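Local coordinates for protein Xaa-Pro Dipeptidase (Alteromonas macleodii, PDB 2QS8) that probably acts as a metal-dependent carboxypeptidase or dipeptidase of the amidohydrolase superfamily, with magnesium and methionine bound at its active site, at residues 18-23 / 358-363; 89-94 / 117-122; 170-175 / 179-184; 244-249 / 270-275; 384-389 / 395-400. All blocks are in the same frame, centred on the assembly; numbering follows the deposited sequence.

Contact 1 (18-23 / 358-363)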
# COMPACT_ATOMS: atom_id res chain seq x y z
N ASP A 18 13.74 -36.68 -35.25
CA ASP A 18 12.47 -36.68 -34.54
C ASP A 18 12.36 -35.89 -33.24
O ASP A 18 11.26 -35.70 -32.74
CB ASP A 18 11.98 -38.13 -34.31
CG ASP A 18 12.79 -38.88 -33.27
OD1 ASP A 18 13.69 -38.30 -32.63
OD2 ASP A 18 12.52 -40.08 -33.07
N GLY A 19 13.48 -35.45 -32.70
CA GLY A 19 13.44 -34.68 -31.47
C GLY A 19 13.82 -35.44 -30.22
O GLY A 19 14.23 -34.83 -29.23
N LYS A 20 13.69 -36.76 -30.25
CA LYS A 20 14.03 -37.61 -29.11
C LYS A 20 15.32 -38.38 -29.38
O LYS A 20 16.28 -38.28 -28.61
CB LYS A 20 12.90 -38.61 -28.84
CG LYS A 20 11.65 -38.02 -28.21
CD LYS A 20 11.66 -38.21 -26.70
CE LYS A 20 10.41 -37.63 -26.06
NZ LYS A 20 9.16 -38.16 -26.66
N SER A 21 15.33 -39.15 -30.46
CA SER A 21 16.50 -39.95 -30.83
C SER A 21 17.69 -39.10 -31.24
O SER A 21 17.55 -38.16 -32.02
CB SER A 21 16.15 -40.88 -31.99
OG SER A 21 17.31 -41.52 -32.50
N ASP A 22 18.86 -39.43 -30.70
CA ASP A 22 20.08 -38.70 -31.02
C ASP A 22 20.59 -39.11 -32.40
O ASP A 22 21.65 -38.66 -32.82
CB ASP A 22 21.17 -38.98 -29.98
CG ASP A 22 20.76 -38.58 -28.58
OD1 ASP A 22 20.27 -37.44 -28.40
OD2 ASP A 22 20.92 -39.41 -27.66
N GLN A 23 19.82 -39.94 -33.09
CA GLN A 23 20.22 -40.42 -34.41
C GLN A 23 19.38 -39.86 -35.54
O GLN A 23 18.17 -39.69 -35.41
CB GLN A 23 20.11 -41.95 -34.47
CG GLN A 23 20.77 -42.67 -33.31
CD GLN A 23 22.24 -42.32 -33.17
OE1 GLN A 23 23.00 -42.43 -34.13
NE2 GLN A 23 22.64 -41.88 -31.98
N ALA A 358 15.51 -26.79 -29.23
CA ALA A 358 14.48 -25.96 -29.86
C ALA A 358 13.24 -26.78 -30.19
O ALA A 358 12.33 -26.30 -30.85
CB ALA A 358 15.03 -25.32 -31.11
N THR A 359 13.22 -28.03 -29.73
CA THR A 359 12.10 -28.92 -29.96
C THR A 359 11.52 -29.48 -28.65
O THR A 359 10.49 -29.01 -28.16
CB THR A 359 12.50 -30.09 -30.91
OG1 THR A 359 13.76 -30.65 -30.49
CG2 THR A 359 12.65 -29.59 -32.32
N MSE A 360 12.20 -30.47 -28.06
CA MSE A 360 11.75 -31.07 -26.81
C MSE A 360 12.05 -30.23 -25.57
O MSE A 360 11.26 -30.19 -24.62
CB MSE A 360 12.39 -32.47 -26.63
CG MSE A 360 11.78 -33.54 -27.54
SE MSE A 360 9.87 -33.60 -27.11
CE MSE A 360 9.92 -34.10 -25.20
N GLU A 361 13.20 -29.57 -25.54
CA GLU A 361 13.53 -28.75 -24.37
C GLU A 361 12.59 -27.55 -24.26
O GLU A 361 12.15 -27.19 -23.16
CB GLU A 361 14.98 -28.29 -24.44
CG GLU A 361 15.96 -29.45 -24.26
CD GLU A 361 15.59 -30.34 -23.07
OE1 GLU A 361 15.87 -29.95 -21.92
OE2 GLU A 361 15.01 -31.42 -23.28
N THR A 362 12.28 -26.93 -25.40
CA THR A 362 11.39 -25.80 -25.42
C THR A 362 9.98 -26.26 -25.07
O THR A 362 9.26 -25.57 -24.36
CB THR A 362 11.35 -25.12 -26.81
OG1 THR A 362 11.18 -26.12 -27.82
CG2 THR A 362 12.63 -24.33 -27.06
N ALA A 363 9.60 -27.44 -25.56
CA ALA A 363 8.27 -27.99 -25.29
C ALA A 363 8.06 -28.23 -23.79
O ALA A 363 6.95 -28.06 -23.29
CB ALA A 363 8.06 -29.27 -26.06
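The carbonyl oxygen of G19 meets the side chain of selenomethionine M360, G19 O lying 3.2 Å from M360 CG. The neighbouring flat group, the D18 carboxylate, faces the loop's own backbone. S21 N comes in on the syn lone pair of D18 OD1 at 2.8 Å, while K20 N reaches the same oxygen from 47° above the carboxylate plane. Two bonds thus grip one oxygen: the one from K20 N closes an Asx turn, the one from S21 N an Asx motif. G19 takes a positive phi there, and a side chain on it would be pressed against the carbonyl oxygen of D18.

The loop follows strand 9-16 of the beta-rich part of the protein, and it rests here on the first turn of helix 360-365, next to strand 60-67, which T359 touches at P63 and L65. The M360 chain folds at chi2 (-58°) and chi3 (-61°), which brings its methyl aslant to the aliphatic part of K20, K20 CE standing 3.7 Å from M360 CE. The ammonium of K20 goes on to a salt bridge with E376. T359 sits at the N-cap position, but its hydroxyl bonds to I355 O instead of capping the helix. T359 O is held twice from one face, by T362 OG1 at 3.0 Å and A363 N at 3.2 Å.

Contact 2 (89-94 / 117-122)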
# COMPACT_ATOMS: atom_id res chain seq x y z
N GLU A 89 -1.23 0.54 -32.44
CA GLU A 89 -1.75 -0.04 -33.67
C GLU A 89 -0.58 -0.40 -34.62
O GLU A 89 -0.64 -1.42 -35.29
CB GLU A 89 -2.69 0.94 -34.37
CG GLU A 89 -4.03 1.16 -33.66
CD GLU A 89 -3.95 2.06 -32.43
OE1 GLU A 89 -2.85 2.46 -32.02
OE2 GLU A 89 -5.02 2.38 -31.88
N MSE A 90 0.46 0.43 -34.67
CA MSE A 90 1.61 0.15 -35.54
C MSE A 90 2.36 -1.09 -35.04
O MSE A 90 2.80 -1.91 -35.84
CB MSE A 90 2.56 1.35 -35.60
CG MSE A 90 3.80 1.13 -36.45
SE MSE A 90 3.26 0.92 -38.34
CE MSE A 90 2.90 2.80 -38.88
N GLN A 91 2.51 -1.23 -33.72
CA GLN A 91 3.19 -2.38 -33.15
C GLN A 91 2.48 -3.67 -33.57
O GLN A 91 3.10 -4.64 -33.99
CB GLN A 91 3.22 -2.29 -31.62
CG GLN A 91 3.99 -1.10 -31.09
CD GLN A 91 3.71 -0.79 -29.62
OE1 GLN A 91 3.90 0.34 -29.17
NE2 GLN A 91 3.26 -1.78 -28.87
N ALA A 92 1.15 -3.66 -33.46
CA ALA A 92 0.34 -4.81 -33.82
C ALA A 92 0.45 -5.14 -35.30
O ALA A 92 0.61 -6.30 -35.67
CB ALA A 92 -1.12 -4.56 -33.44
N ILE A 93 0.37 -4.11 -36.14
CA ILE A 93 0.47 -4.27 -37.59
C ILE A 93 1.81 -4.90 -37.95
O ILE A 93 1.87 -5.86 -38.71
CB ILE A 93 0.31 -2.91 -38.30
CG1 ILE A 93 -1.16 -2.48 -38.19
CG2 ILE A 93 0.73 -2.99 -39.76
CD1 ILE A 93 -1.41 -1.06 -38.57
N LEU A 94 2.89 -4.37 -37.39
CA LEU A 94 4.22 -4.91 -37.65
C LEU A 94 4.37 -6.34 -37.09
O LEU A 94 5.09 -7.17 -37.64
CB LEU A 94 5.28 -4.00 -37.04
CG LEU A 94 5.38 -2.56 -37.56
CD1 LEU A 94 6.44 -1.80 -36.76
CD2 LEU A 94 5.74 -2.56 -39.06
N GLY A 117 1.96 -4.63 -24.06
CA GLY A 117 0.89 -5.17 -23.24
C GLY A 117 -0.09 -6.15 -23.87
O GLY A 117 -0.33 -7.23 -23.33
N LEU A 118 -0.67 -5.79 -25.01
CA LEU A 118 -1.67 -6.63 -25.65
C LEU A 118 -1.32 -7.05 -27.08
O LEU A 118 -2.17 -7.60 -27.78
CB LEU A 118 -3.01 -5.89 -25.63
CG LEU A 118 -3.96 -6.07 -24.43
CD1 LEU A 118 -4.43 -7.51 -24.40
CD2 LEU A 118 -3.28 -5.72 -23.13
N VAL A 119 -0.09 -6.80 -27.51
CA VAL A 119 0.29 -7.15 -28.87
C VAL A 119 0.30 -8.67 -29.10
O VAL A 119 -0.52 -9.19 -29.85
CB VAL A 119 1.66 -6.54 -29.23
CG1 VAL A 119 2.01 -6.83 -30.69
CG2 VAL A 119 1.63 -5.03 -29.00
N ALA A 120 1.21 -9.39 -28.45
CA ALA A 120 1.26 -10.84 -28.63
C ALA A 120 -0.07 -11.52 -28.22
O ALA A 120 -0.51 -12.48 -28.85
CB ALA A 120 2.42 -11.43 -27.82
N ILE A 121 -0.71 -11.03 -27.16
CA ILE A 121 -1.96 -11.63 -26.72
C ILE A 121 -3.01 -11.52 -27.84
O ILE A 121 -3.69 -12.50 -28.16
CB ILE A 121 -2.48 -10.94 -25.45
CG1 ILE A 121 -1.60 -11.34 -24.26
CG2 ILE A 121 -3.94 -11.27 -25.23
CD1 ILE A 121 -1.76 -10.46 -23.05
N SER A 122 -3.14 -10.34 -28.43
CA SER A 122 -4.10 -10.15 -29.51
C SER A 122 -3.72 -10.95 -30.76
O SER A 122 -4.57 -11.54 -31.42
CB SER A 122 -4.21 -8.67 -29.87
OG SER A 122 -4.68 -7.91 -28.77
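V119 points both of its methyls at helix 88-104. CG1, set anti to the backbone N (chi1 -176°), lies over the backbone at the junction of Q91 and A92, with V119 CG1 4.1 Å from A92 CA. The other methyl faces the Q91 side chain, V119 CG2 being 4.1 Å from Q91 CB. The glutamine chain is extended beyond CG and crosses the valine at about a right angle, its amide end near the same methyl. The contact is one of van der Waals packing, with no hydrogen bond between the segments. Cutting V119 back to an alanine would remove both methyls and is likely to open a gap against the Q91-A92 backbone, leaving the glutamine side chain freer to shift.

Helices 88-104 and 119-128 are successive outer helices of the TIM barrel: the first leads into strand 107-112, the second leads on from it to strand 136-139, and the valine packs one helix onto the next. The V119 side chain is about 13 Å from the bound magnesium ion.

Further out, D115 holds the start of the second helix in position, OD2 taking the backbone N of G117 and of V119, and OD1 that of A120. Within the first turn S122 bends back on L118: S122 OG is 2.7 Å from L118 O, tilted 17° from the carbonyl plane, and S122 N adds a second bond to that oxygen at 3.0 Å. A120 and I121 pack on A139 of strand 136-139, whereas L118 packs on V159 of a second subunit.

Contact 3 (170-175 / 179-184)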
# COMPACT_ATOMS: atom_id res chain seq x y z
N GLY A 170 2.41 -2.75 -14.92
CA GLY A 170 3.66 -3.48 -14.95
C GLY A 170 4.85 -2.93 -14.17
O GLY A 170 5.96 -3.45 -14.29
N VAL A 171 4.64 -1.87 -13.39
CA VAL A 171 5.70 -1.28 -12.56
C VAL A 171 5.25 -1.41 -11.10
O VAL A 171 4.23 -0.85 -10.69
CB VAL A 171 5.96 0.19 -12.92
CG1 VAL A 171 7.22 0.70 -12.18
CG2 VAL A 171 6.13 0.32 -14.43
N VAL A 172 6.03 -2.15 -10.33
CA VAL A 172 5.69 -2.46 -8.94
C VAL A 172 6.76 -2.21 -7.89
O VAL A 172 7.94 -2.05 -8.20
CB VAL A 172 5.33 -3.95 -8.83
CG1 VAL A 172 4.19 -4.30 -9.78
CG2 VAL A 172 6.56 -4.79 -9.16
N ASN A 173 6.32 -2.22 -6.64
CA ASN A 173 7.18 -2.05 -5.47
C ASN A 173 6.48 -2.82 -4.34
O ASN A 173 5.33 -2.52 -4.00
CB ASN A 173 7.33 -0.57 -5.10
CG ASN A 173 8.17 0.20 -6.10
OD1 ASN A 173 9.37 -0.05 -6.26
ND2 ASN A 173 7.54 1.14 -6.80
N GLY A 174 7.17 -3.81 -3.78
CA GLY A 174 6.59 -4.60 -2.71
C GLY A 174 5.84 -5.81 -3.22
O GLY A 174 5.48 -5.86 -4.40
N PRO A 175 5.55 -6.80 -2.36
CA PRO A 175 4.84 -8.02 -2.73
C PRO A 175 3.37 -7.87 -3.12
O PRO A 175 2.86 -8.63 -3.94
CB PRO A 175 5.03 -8.92 -1.51
CG PRO A 175 5.04 -7.93 -0.38
CD PRO A 175 5.89 -6.80 -0.92
N TYR A 179 1.52 -8.86 -6.82
CA TYR A 179 0.33 -9.66 -7.08
C TYR A 179 -0.65 -8.93 -8.01
O TYR A 179 -1.24 -9.53 -8.90
CB TYR A 179 -0.38 -10.05 -5.77
CG TYR A 179 0.03 -11.40 -5.21
CD1 TYR A 179 1.20 -11.54 -4.47
CD2 TYR A 179 -0.77 -12.53 -5.42
CE1 TYR A 179 1.57 -12.78 -3.94
CE2 TYR A 179 -0.41 -13.78 -4.90
CZ TYR A 179 0.76 -13.90 -4.17
OH TYR A 179 1.10 -15.12 -3.67
N ALA A 180 -0.82 -7.63 -7.78
CA ALA A 180 -1.71 -6.85 -8.61
C ALA A 180 -1.22 -6.93 -10.05
O ALA A 180 -2.01 -7.14 -10.96
CB ALA A 180 -1.73 -5.39 -8.15
N ALA A 181 0.09 -6.78 -10.24
CA ALA A 181 0.69 -6.84 -11.57
C ALA A 181 0.59 -8.22 -12.24
O ALA A 181 0.35 -8.31 -13.44
CB ALA A 181 2.16 -6.39 -11.50
N VAL A 182 0.80 -9.28 -11.47
CA VAL A 182 0.70 -10.62 -12.02
C VAL A 182 -0.75 -10.90 -12.40
O VAL A 182 -1.03 -11.38 -13.48
CB VAL A 182 1.19 -11.69 -11.01
CG1 VAL A 182 0.85 -13.08 -11.50
CG2 VAL A 182 2.69 -11.56 -10.82
N ARG A 183 -1.67 -10.58 -11.50
CA ARG A 183 -3.08 -10.78 -11.77
C ARG A 183 -3.56 -9.95 -12.97
O ARG A 183 -4.43 -10.40 -13.72
CB ARG A 183 -3.90 -10.46 -10.52
CG ARG A 183 -3.81 -11.57 -9.46
CD ARG A 183 -4.41 -11.17 -8.12
NE ARG A 183 -4.41 -12.26 -7.16
CZ ARG A 183 -4.31 -12.10 -5.84
NH1 ARG A 183 -4.20 -10.88 -5.32
NH2 ARG A 183 -4.32 -13.14 -5.04
N GLN A 184 -2.98 -8.76 -13.17
CA GLN A 184 -3.36 -7.93 -14.31
C GLN A 184 -2.98 -8.63 -15.62
O GLN A 184 -3.70 -8.53 -16.61
CB GLN A 184 -2.65 -6.57 -14.26
CG GLN A 184 -3.09 -5.62 -15.36
CD GLN A 184 -4.57 -5.31 -15.29
OE1 GLN A 184 -5.13 -5.13 -14.21
NE2 GLN A 184 -5.22 -5.23 -16.45
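The first turn of helix 175-188 closes where Y179 N donates to P175 O, at 3.2 Å and with an angle of 155° at the hydrogen. That carbonyl oxygen also stands in the plane of the Y179 ring, at its edge, with Y179 CD1 3.4 Å from P175 O. The ring hydroxyl goes on to bond with S223.

An apolar touch lies two residues further on, at A181, where V172 leans in from the strand just before the helix. V172 CG1 meets A181 CB methyl to methyl at 3.4 Å. With chi1 at -57°, CG1 stands anti to the carbonyl carbon, and it is this methyl that meets A181.

Residues 171-172 form a short, weakly bonded strand beside 145-146; the chain then turns at G174, the N-cap residue, into helix 175-188, one of the helices of the TIM-barrel domain. Helix 215-227 covers this start: A220 touches P175, and A224 touches Y179.

The CD2 atom of Y179 lies 3.5 Å above the plane of the R183 guanidinium, over its centre. The guanidinium is fixed by Y228 OH at NE and, across the subunit interface, by a salt bridge to E217 and a hydrogen bond to N173 OD1, both of a neighbouring subunit.

Contact 4 (244-249 / 270-275)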
# COMPACT_ATOMS: atom_id res chain seq x y z
N ARG A 244 18.29 -14.64 -6.86
CA ARG A 244 17.09 -14.42 -6.07
C ARG A 244 15.92 -15.09 -6.80
O ARG A 244 15.03 -15.66 -6.18
CB ARG A 244 16.81 -12.92 -5.91
CG ARG A 244 17.88 -12.16 -5.13
CD ARG A 244 17.49 -10.70 -4.87
NE ARG A 244 18.54 -10.00 -4.13
CZ ARG A 244 18.52 -8.70 -3.82
NH1 ARG A 244 17.51 -7.93 -4.18
NH2 ARG A 244 19.52 -8.18 -3.13
N ALA A 245 15.96 -15.02 -8.13
CA ALA A 245 14.92 -15.60 -8.97
C ALA A 245 15.02 -17.12 -9.06
O ALA A 245 14.01 -17.81 -9.02
CB ALA A 245 14.97 -14.98 -10.37
N ILE A 246 16.25 -17.64 -9.19
CA ILE A 246 16.45 -19.08 -9.27
C ILE A 246 15.98 -19.72 -7.97
O ILE A 246 15.25 -20.70 -7.99
CB ILE A 246 17.94 -19.41 -9.49
CG1 ILE A 246 18.40 -18.79 -10.81
CG2 ILE A 246 18.15 -20.92 -9.52
CD1 ILE A 246 19.90 -18.79 -11.00
N LYS A 247 16.38 -19.14 -6.85
CA LYS A 247 15.97 -19.66 -5.56
C LYS A 247 14.46 -19.53 -5.34
O LYS A 247 13.87 -20.30 -4.60
CB LYS A 247 16.71 -18.94 -4.43
CG LYS A 247 18.17 -19.38 -4.28
CD LYS A 247 18.84 -18.79 -3.04
CE LYS A 247 19.17 -17.33 -3.19
NZ LYS A 247 19.93 -16.85 -2.00
N ALA A 248 13.84 -18.54 -5.98
CA ALA A 248 12.40 -18.33 -5.82
C ALA A 248 11.61 -19.40 -6.56
O ALA A 248 10.45 -19.66 -6.24
CB ALA A 248 12.00 -16.93 -6.30
N GLY A 249 12.24 -20.00 -7.57
CA GLY A 249 11.58 -21.06 -8.32
C GLY A 249 11.05 -20.71 -9.70
O GLY A 249 10.13 -21.36 -10.19
N ASN A 270 17.35 -26.75 -9.01
CA ASN A 270 15.94 -26.36 -9.13
C ASN A 270 15.35 -26.71 -10.49
O ASN A 270 14.16 -26.55 -10.72
CB ASN A 270 15.79 -24.85 -8.88
CG ASN A 270 16.09 -24.46 -7.44
OD1 ASN A 270 15.34 -24.78 -6.52
ND2 ASN A 270 17.20 -23.76 -7.24
N GLY A 271 16.20 -27.20 -11.40
CA GLY A 271 15.74 -27.56 -12.73
C GLY A 271 15.26 -26.35 -13.52
O GLY A 271 14.24 -26.41 -14.20
N THR A 272 16.01 -25.25 -13.43
CA THR A 272 15.65 -24.02 -14.14
C THR A 272 16.22 -24.03 -15.55
O THR A 272 17.35 -24.47 -15.75
CB THR A 272 16.21 -22.78 -13.42
OG1 THR A 272 16.07 -22.94 -12.00
CG2 THR A 272 15.46 -21.54 -13.87
N TYR A 273 15.46 -23.55 -16.53
CA TYR A 273 15.94 -23.51 -17.91
C TYR A 273 16.72 -22.24 -18.24
O TYR A 273 16.37 -21.15 -17.79
CB TYR A 273 14.78 -23.64 -18.90
CG TYR A 273 14.46 -25.08 -19.28
CD1 TYR A 273 13.49 -25.81 -18.57
CD2 TYR A 273 15.12 -25.71 -20.33
CE1 TYR A 273 13.19 -27.14 -18.92
CE2 TYR A 273 14.83 -27.03 -20.69
CZ TYR A 273 13.87 -27.74 -19.98
OH TYR A 273 13.57 -29.03 -20.37
N TYR A 274 17.79 -22.39 -19.03
CA TYR A 274 18.62 -21.27 -19.45
C TYR A 274 18.36 -20.96 -20.93
O TYR A 274 18.55 -21.81 -21.79
CB TYR A 274 20.11 -21.59 -19.25
CG TYR A 274 21.06 -20.49 -19.74
CD1 TYR A 274 22.31 -20.81 -20.25
CD2 TYR A 274 20.70 -19.15 -19.67
CE1 TYR A 274 23.19 -19.81 -20.68
CE2 TYR A 274 21.57 -18.15 -20.09
CZ TYR A 274 22.81 -18.49 -20.59
OH TYR A 274 23.67 -17.49 -21.01
N VAL A 275 17.90 -19.74 -21.21
CA VAL A 275 17.62 -19.27 -22.57
C VAL A 275 18.68 -18.20 -22.83
O VAL A 275 18.52 -17.04 -22.48
CB VAL A 275 16.22 -18.65 -22.66
CG1 VAL A 275 15.88 -18.34 -24.09
CG2 VAL A 275 15.21 -19.58 -22.06
O HOH W 1 14.13 -21.97 -10.39
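I246 touches both N270 and T272 with its CG2 methyl, crossing each of these side chains at about a right angle. I246 CG2 is 3.8 Å from N270 ND2, and T272 OG1 stands at the same distance of 3.8 Å from I246 CG2. The methyl is carried there by chi1 of -61°, which sets CG2 anti to the backbone N and swings CG1 to the side of the N. The N270 amide comes near the helix end without a bond to it: N270 ND2 and I246 O are 3.7 Å apart, and the amide nitrogen instead bonds to L266 O.

T272 turns its hydroxyl toward the helix end, and a water bridges the segments: it donates to I246 O at 2.9 Å and lies 2.7 Å from T272 OG1. The I246 carbonyl oxygen also receives G249 N at 3.1 Å, so it has two donors. That bond belongs to the Schellman motif that closes helix 239-248 at G249; the helix before T272 ends in a second Schellman motif, with G271 at positive phi.

The segments are neighbouring alpha-beta elements of the TIM barrel. Strand 273-275 lies beside strand 252-253 in its parallel sheet, and I246 packs from helix 239-248 against L266 and M267 of helix 261-270. At the far end of the segment, R244 makes a salt bridge with D227 of a neighbouring subunit.

Contact 5 (384-389 / 395-400)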
# COMPACT_ATOMS: atom_id res chain seq x y z
N ILE A 384 8.62 -29.47 -40.13
CA ILE A 384 9.32 -28.63 -41.08
C ILE A 384 10.28 -29.52 -41.86
O ILE A 384 10.56 -30.65 -41.46
CB ILE A 384 10.13 -27.51 -40.39
CG1 ILE A 384 11.25 -28.12 -39.54
CG2 ILE A 384 9.21 -26.66 -39.52
CD1 ILE A 384 12.29 -27.12 -39.07
N ALA A 385 10.78 -29.01 -42.98
CA ALA A 385 11.72 -29.76 -43.80
C ALA A 385 12.72 -28.79 -44.40
O ALA A 385 12.44 -27.61 -44.53
CB ALA A 385 10.98 -30.48 -44.90
N VAL A 386 13.90 -29.29 -44.74
CA VAL A 386 14.95 -28.45 -45.31
C VAL A 386 15.85 -29.33 -46.17
O VAL A 386 15.99 -30.52 -45.90
CB VAL A 386 15.80 -27.80 -44.20
CG1 VAL A 386 16.44 -28.88 -43.33
CG2 VAL A 386 16.86 -26.91 -44.80
N LYS A 387 16.44 -28.75 -47.21
CA LYS A 387 17.35 -29.48 -48.08
C LYS A 387 18.73 -29.44 -47.44
O LYS A 387 19.30 -28.37 -47.22
CB LYS A 387 17.41 -28.84 -49.46
CG LYS A 387 16.14 -28.99 -50.28
CD LYS A 387 16.29 -28.29 -51.62
CE LYS A 387 14.99 -28.31 -52.42
NZ LYS A 387 15.10 -27.55 -53.70
N GLY A 388 19.27 -30.61 -47.12
CA GLY A 388 20.58 -30.66 -46.50
C GLY A 388 20.54 -31.35 -45.16
O GLY A 388 19.47 -31.69 -44.66
N ASN A 389 21.71 -31.56 -44.57
CA ASN A 389 21.81 -32.22 -43.27
C ASN A 389 22.18 -31.21 -42.19
O ASN A 389 23.31 -30.75 -42.11
CB ASN A 389 22.89 -33.31 -43.33
CG ASN A 389 22.82 -34.26 -42.15
OD1 ASN A 389 22.56 -33.84 -41.01
ND2 ASN A 389 23.05 -35.55 -42.41
N SER A 395 23.68 -24.38 -40.15
CA SER A 395 23.34 -23.10 -40.77
C SER A 395 22.42 -23.33 -41.98
O SER A 395 21.86 -22.39 -42.53
CB SER A 395 24.59 -22.34 -41.22
OG SER A 395 25.20 -22.94 -42.35
N VAL A 396 22.27 -24.59 -42.37
CA VAL A 396 21.42 -24.92 -43.50
C VAL A 396 19.97 -24.63 -43.10
O VAL A 396 19.09 -24.49 -43.95
CB VAL A 396 21.57 -26.42 -43.91
CG1 VAL A 396 20.93 -27.32 -42.86
CG2 VAL A 396 20.93 -26.65 -45.26
N LEU A 397 19.73 -24.51 -41.80
CA LEU A 397 18.39 -24.24 -41.29
C LEU A 397 17.87 -22.87 -41.70
O LEU A 397 16.72 -22.52 -41.41
CB LEU A 397 18.35 -24.41 -39.77
CG LEU A 397 18.30 -25.86 -39.28
CD1 LEU A 397 18.42 -25.91 -37.77
CD2 LEU A 397 17.00 -26.51 -39.73
N GLU A 398 18.71 -22.08 -42.36
CA GLU A 398 18.30 -20.77 -42.83
C GLU A 398 17.36 -20.95 -44.01
O GLU A 398 16.57 -20.07 -44.34
CB GLU A 398 19.52 -19.94 -43.28
CG GLU A 398 19.17 -18.81 -44.25
CD GLU A 398 20.36 -17.98 -44.67
OE1 GLU A 398 21.48 -18.53 -44.78
OE2 GLU A 398 20.18 -16.77 -44.92
N ASN A 399 17.43 -22.12 -44.63
CA ASN A 399 16.62 -22.40 -45.81
C ASN A 399 15.47 -23.39 -45.64
O ASN A 399 15.21 -24.19 -46.53
CB ASN A 399 17.52 -22.86 -46.95
CG ASN A 399 18.73 -21.95 -47.14
OD1 ASN A 399 19.86 -22.42 -47.22
ND2 ASN A 399 18.48 -20.64 -47.22
N VAL A 400 14.79 -23.34 -44.50
CA VAL A 400 13.64 -24.20 -44.26
C VAL A 400 12.65 -23.87 -45.37
O VAL A 400 12.30 -22.71 -45.54
CB VAL A 400 13.00 -23.91 -42.91
CG1 VAL A 400 11.69 -24.68 -42.79
CG2 VAL A 400 13.96 -24.27 -41.78
O HOH W 2 16.11 -26.22 -48.17
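The backbones come closest at V386 and V400, whose CA atoms are 4.6 Å apart, while residues 395-398 wind through a 3-10 turn. No direct hydrogen bond joins the two segments. A water bridges them instead, accepting from K387 N at 2.7 Å and donating to N399 O at 2.8 Å.

V386 is the central side chain. With chi1 at 59°, CG1 sits between the backbone N and the carbonyl carbon and CG2 is anti to the N. CG2 meets the carbonyl oxygens of the turn, V386 CG2 lying 3.4 Å from V396 O and also close to the N399 carbonyl. CG1 points at the end of L397, V386 CG1 standing 4.3 Å from L397 CD2. V396 brings its own CG2 methyl to the backbone after V386, V396 CG2 being 3.1 Å from K387 O, a close approach. G388, just beyond, leaves room for this methyl; a CB on it would collide with V396 CG2.

Strand 383-386 lies between strand 60-67 and strand 400-405, antiparallel to both, so the turn at 395-398 is part of the connection folding the chain back along its neighbour, in the beta-sheet portion that flanks the barrel in amidohydrolases. V400 continues the packing: its CG1 reaches A385 O at 3.5 Å and I384 CB at 4.0 Å. I384 and V386 touch L62 of strand 60-67, and L397 touches F341 of helix 339-346. N389 turns its carboxamide oxygen to the backbone N of I391, inside the intervening loop.

In the fold
Contact 1 joins segments 335 residues apart, most of the chain, and contacts 2, 3 and 4 follow in order within its span; contact 5 comes after it. Contacts 2, 3 and 4 lie on the alpha-beta elements of the barrel, with centres about 22 Å apart for 2 and 3 and about 20 Å for 3 and 4. Contacts 1 and 5, centres about 16 Å apart, lie where the barrel meets the beta-rich part built from both chain ends. Contacts 1 and 4 touch, through a probable hydrogen bond between E361 OE1 and Y273 OH. Contact 3 faces other subunits, consistent with a tetramer, and the centres of contacts 3 and 5 are about 43 Å apart.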